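Local coordinates for period circadian protein homolog 2 (Mus musculus, PDB 3GDI) that acts in the mammalian circadian clock, where its tandem PAS domains probably mediate the protein-protein interactions through which it regulates transcription, at residues 211-214 / 215-219; 294-297 / 298-301. One frame throughout, in Å; residues are numbered along the deposited sequence.

Contact 1 (211-214 / 215-219); sequences LMLA and IHKKI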
loop_
_atom_site.group_PDB
_atom_site.type_symbol
_atom_site.label_atom_id
_atom_site.label_comp_id
_atom_site.label_asym_id
_atom_site.label_seq_id
_atom_site.Cartn_x
_atom_site.Cartn_y
_atom_site.Cartn_z
ATOM N N LEU A 211 -18.186 -9.432 16.763
ATOM C CA LEU A 211 -18.346 -8.068 17.257
ATOM C C LEU A 211 -18.025 -7.078 16.149
ATOM O O LEU A 211 -18.617 -6.003 16.083
ATOM C CB LEU A 211 -17.418 -7.798 18.448
ATOM C CG LEU A 211 -17.755 -8.361 19.834
ATOM C CD1 LEU A 211 -17.939 -9.874 19.771
ATOM C CD2 LEU A 211 -16.628 -7.995 20.802
ATOM N N MET A 212 -17.082 -7.442 15.286
ATOM C CA MET A 212 -16.685 -6.566 14.195
ATOM C C MET A 212 -17.850 -6.174 13.304
ATOM O O MET A 212 -17.875 -5.073 12.756
ATOM C CB MET A 212 -15.583 -7.210 13.350
ATOM C CG MET A 212 -14.224 -7.139 13.985
ATOM S SD MET A 212 -13.806 -5.448 14.515
ATOM C CE MET A 212 -13.037 -4.835 13.072
ATOM N N LEU A 213 -18.822 -7.068 13.170
ATOM C CA LEU A 213 -19.982 -6.782 12.339
ATOM C C LEU A 213 -20.764 -5.597 12.892
ATOM O O LEU A 213 -21.186 -4.718 12.139
ATOM C CB LEU A 213 -20.896 -7.999 12.261
ATOM C CG LEU A 213 -22.128 -7.793 11.385
ATOM C CD1 LEU A 213 -21.695 -7.565 9.943
ATOM C CD2 LEU A 213 -23.029 -9.012 11.490
ATOM N N ALA A 214 -20.950 -5.575 14.209
ATOM C CA ALA A 214 -21.684 -4.501 14.864
ATOM C C ALA A 214 -20.855 -3.232 14.888
ATOM O O ALA A 214 -21.379 -2.124 14.828
ATOM C CB ALA A 214 -22.052 -4.905 16.284
ATOM N N ILE A 215 -19.547 -3.390 14.978
ATOM C CA ILE A 215 -18.690 -2.229 15.011
ATOM C C ILE A 215 -18.768 -1.490 13.690
ATOM O O ILE A 215 -18.869 -0.270 13.667
ATOM C CB ILE A 215 -17.245 -2.635 15.327
ATOM C CG1 ILE A 215 -17.170 -3.076 16.787
ATOM C CG2 ILE A 215 -16.302 -1.481 15.073
ATOM C CD1 ILE A 215 -15.954 -3.931 17.119
ATOM N N HIS A 216 -18.742 -2.212 12.577
ATOM C CA HIS A 216 -18.811 -1.513 11.305
ATOM C C HIS A 216 -20.167 -0.855 11.078
ATOM O O HIS A 216 -20.238 0.235 10.512
ATOM C CB HIS A 216 -18.425 -2.443 10.155
ATOM C CG HIS A 216 -16.969 -2.785 10.146
ATOM N ND1 HIS A 216 -16.397 -3.621 11.080
ATOM C CD2 HIS A 216 -15.951 -2.325 9.383
ATOM C CE1 HIS A 216 -15.089 -3.656 10.897
ATOM N NE2 HIS A 216 -14.792 -2.875 9.875
ATOM N N LYS A 217 -21.234 -1.496 11.547
ATOM C CA LYS A 217 -22.572 -0.925 11.412
ATOM C C LYS A 217 -22.618 0.430 12.113
ATOM O O LYS A 217 -23.185 1.388 11.590
ATOM C CB LYS A 217 -23.624 -1.854 12.017
ATOM C CG LYS A 217 -23.744 -3.167 11.284
ATOM C CD LYS A 217 -25.068 -3.855 11.561
ATOM C CE LYS A 217 -25.281 -5.009 10.582
ATOM N NZ LYS A 217 -26.563 -5.723 10.824
ATOM N N LYS A 218 -22.017 0.512 13.295
ATOM C CA LYS A 218 -22.006 1.774 14.012
ATOM C C LYS A 218 -21.087 2.768 13.310
ATOM O O LYS A 218 -21.359 3.967 13.299
ATOM C CB LYS A 218 -21.541 1.589 15.458
ATOM C CG LYS A 218 -22.433 0.680 16.287
ATOM C CD LYS A 218 -22.015 0.682 17.765
ATOM C CE LYS A 218 -22.796 -0.351 18.594
ATOM N NZ LYS A 218 -24.271 -0.125 18.579
ATOM N N ILE A 219 -20.002 2.273 12.721
ATOM C CA ILE A 219 -19.057 3.156 12.047
ATOM C C ILE A 219 -19.669 3.936 10.894
ATOM O O ILE A 219 -19.496 5.146 10.811
ATOM C CB ILE A 219 -17.833 2.388 11.506
ATOM C CG1 ILE A 219 -16.962 1.907 12.668
ATOM C CG2 ILE A 219 -17.027 3.280 10.580
ATOM C CD1 ILE A 219 -15.745 1.122 12.223
#
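His-216 turns its ring back along helix 209-221 and bonds to the carbonyl of Met-212, one turn earlier. Its ND1 donates to Met-212 O at 2.7 Å, and the bond is nearly straight at 170°. The oxygen lies at the ring edge, in the ring plane. The same oxygen takes the regular helical bond from His-216 N at 3.0 Å. The two donors arrive from opposite faces of the carbonyl plane, so one residue grips one oxygen twice. CG stands beside the backbone N (chi1 -70°), which lays the ring back along the helix, and chi2 of 71° turns its ND1 edge to the oxygen.

The Met-212 chain bends at chi2 and chi3 and brings its methyl to the same ring. CE lies 3.2 Å from His-216 CE1, shorter than usual for two carbons, so the exact methyl position is doubtful, while SD sits farther off at the ring edge. SD also meets Ile-215 CD1 at 3.7 Å. On the outer side, Lys-217 CG passes 3.1 Å from Leu-213 O, and Lys-218 CG lies against Ala-214 O.

The far nitrogen of the ring, NE2, is hydrogen-bonded to NE2 of His-171 on strand 166-171. A phenylalanine in place of His-216 would probably leave both His-171 NE2 and the second bonding direction of Met-212 O without this partner. With ND1 as donor to Met-212 O and NE2 joined to the strand, the buried imidazole has both nitrogens engaged. Its rotation is thereby fixed, and it ties the helix to the PAS sheet.

Contact 2 (294-297 / 298-301); sequences QELT and EQIH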
loop_
_atom_site.group_PDB
_atom_site.type_symbol
_atom_site.label_atom_id
_atom_site.label_comp_id
_atom_site.label_asym_id
_atom_site.label_seq_id
_atom_site.Cartn_x
_atom_site.Cartn_y
_atom_site.Cartn_z
ATOM N N GLN A 294 -13.871 -15.671 6.260
ATOM C CA GLN A 294 -14.248 -15.312 4.897
ATOM C C GLN A 294 -15.692 -14.819 4.895
ATOM O O GLN A 294 -16.002 -13.759 4.360
ATOM C CB GLN A 294 -14.128 -16.525 3.975
ATOM C CG GLN A 294 -12.743 -17.152 3.930
ATOM C CD GLN A 294 -12.713 -18.430 3.106
ATOM O OE1 GLN A 294 -11.673 -19.076 2.971
ATOM N NE2 GLN A 294 -13.863 -18.798 2.547
ATOM N N GLU A 295 -16.563 -15.608 5.508
ATOM C CA GLU A 295 -17.984 -15.299 5.601
ATOM C C GLU A 295 -18.259 -13.928 6.210
ATOM O O GLU A 295 -18.984 -13.112 5.635
ATOM C CB GLU A 295 -18.689 -16.362 6.452
ATOM C CG GLU A 295 -20.148 -16.039 6.777
ATOM C CD GLU A 295 -20.661 -16.776 8.012
ATOM O OE1 GLU A 295 -21.849 -16.586 8.368
ATOM O OE2 GLU A 295 -19.879 -17.536 8.628
ATOM N N LEU A 296 -17.690 -13.694 7.388
ATOM C CA LEU A 296 -17.881 -12.442 8.108
ATOM C C LEU A 296 -17.269 -11.262 7.351
ATOM O O LEU A 296 -17.787 -10.147 7.385
ATOM C CB LEU A 296 -17.258 -12.558 9.502
ATOM C CG LEU A 296 -18.049 -11.992 10.683
ATOM C CD1 LEU A 296 -18.370 -10.529 10.442
ATOM C CD2 LEU A 296 -19.329 -12.785 10.861
ATOM N N THR A 297 -16.163 -11.526 6.662
ATOM C CA THR A 297 -15.473 -10.507 5.898
ATOM C C THR A 297 -16.347 -9.988 4.761
ATOM O O THR A 297 -16.648 -8.801 4.702
ATOM C CB THR A 297 -14.138 -11.060 5.337
ATOM O OG1 THR A 297 -13.192 -11.195 6.405
ATOM C CG2 THR A 297 -13.567 -10.142 4.276
ATOM N N GLU A 298 -16.776 -10.870 3.867
ATOM C CA GLU A 298 -17.599 -10.430 2.743
ATOM C C GLU A 298 -18.891 -9.775 3.230
ATOM O O GLU A 298 -19.464 -8.914 2.559
ATOM C CB GLU A 298 -17.912 -11.611 1.812
ATOM C CG GLU A 298 -18.623 -11.216 0.514
ATOM C CD GLU A 298 -18.494 -12.274 -0.586
ATOM O OE1 GLU A 298 -18.755 -13.472 -0.308
ATOM O OE2 GLU A 298 -18.139 -11.906 -1.731
ATOM N N GLN A 299 -19.326 -10.179 4.414
ATOM C CA GLN A 299 -20.541 -9.655 5.020
ATOM C C GLN A 299 -20.347 -8.189 5.398
ATOM O O GLN A 299 -21.253 -7.370 5.259
ATOM C CB GLN A 299 -20.864 -10.482 6.262
ATOM C CG GLN A 299 -22.267 -10.345 6.789
ATOM C CD GLN A 299 -22.479 -11.184 8.038
ATOM O OE1 GLN A 299 -22.074 -12.354 8.092
ATOM N NE2 GLN A 299 -23.118 -10.596 9.049
ATOM N N ILE A 300 -19.153 -7.868 5.886
ATOM C CA ILE A 300 -18.825 -6.507 6.285
ATOM C C ILE A 300 -18.592 -5.650 5.043
ATOM O O ILE A 300 -19.117 -4.540 4.942
ATOM C CB ILE A 300 -17.561 -6.487 7.176
ATOM C CG1 ILE A 300 -17.879 -7.102 8.540
ATOM C CG2 ILE A 300 -17.057 -5.070 7.348
ATOM C CD1 ILE A 300 -16.666 -7.313 9.430
ATOM N N HIS A 301 -17.815 -6.170 4.096
ATOM C CA HIS A 301 -17.530 -5.439 2.867
ATOM C C HIS A 301 -18.843 -5.033 2.200
ATOM O O HIS A 301 -18.990 -3.912 1.730
ATOM C CB HIS A 301 -16.722 -6.313 1.910
ATOM C CG HIS A 301 -16.116 -5.556 0.770
ATOM N ND1 HIS A 301 -15.438 -6.174 -0.260
ATOM C CD2 HIS A 301 -16.057 -4.228 0.513
ATOM C CE1 HIS A 301 -14.988 -5.261 -1.101
ATOM N NE2 HIS A 301 -15.350 -4.072 -0.656
#
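This is a local contact within one helix, 291-303, where side chains one turn apart meet near the surface of the second PAS domain. The apolar part is Leu-296 against Ile-300. The two meet through their end methyls, Leu-296 CD1 to Ile-300 CD1, at 3.8 Å. Ile-300 CG1 stands beside its own backbone N (chi1 -70°), which directs it back to the preceding turn, 3.3 Å from Leu-296 O. The other methyl of Leu-296, CD2, lies 3.9 Å from Gln-299 OE1.

The backbone keeps its helical bonds, though not all are equally straight. Glu-298 N bonds to Gln-294 O at 3.0 Å with an N-H...O angle of 174°. His-301 N reaches Thr-297 O just as straight, at 2.9 Å. The bonds from Gln-299 N to Glu-295 O and from Ile-300 N to Leu-296 O are more bent. Ile-300 N also makes a weak bond to Thr-297 O. The hydroxyl of Thr-297 is bonded to Val-293 O, one turn back.

Glu-298 and His-301 pack on Pro-83 and Lys-102 of the second subunit, respectively. Leu-296, Thr-297 and Ile-300 touch Leu-201 of helix 200-203. Leu-296, Gln-299 and Ile-300 meet Leu-213 of helix 209-221, and Ile-300 also reaches Cys-175 in a loop, so the apolar side of the helix is set against two other helices.

Overall arrangement
Contact 1 (211-219) precedes contact 2 (294-301) along the chain. The first lies on helix 209-221 and the second on helix 291-303. Strands 227-235, 241-252 and 259-268 of the second five-stranded sheet, with its PAS strand order 2-1-5-4-3, come between them in sequence. In space their centres are about 12 Å apart, and the helices touch. Met-212 CB lies near Ile-300 CD1, and the ring of His-216 packs on Ile-300. Contact 1 also reaches the sheet, through Ile-215 and Ile-219. Contact 2 meets the second subunit of the assembly. The helix pair thus lies between the sheet of the second PAS domain and a place where the second subunit packs, consistent with a part in the dimer interface.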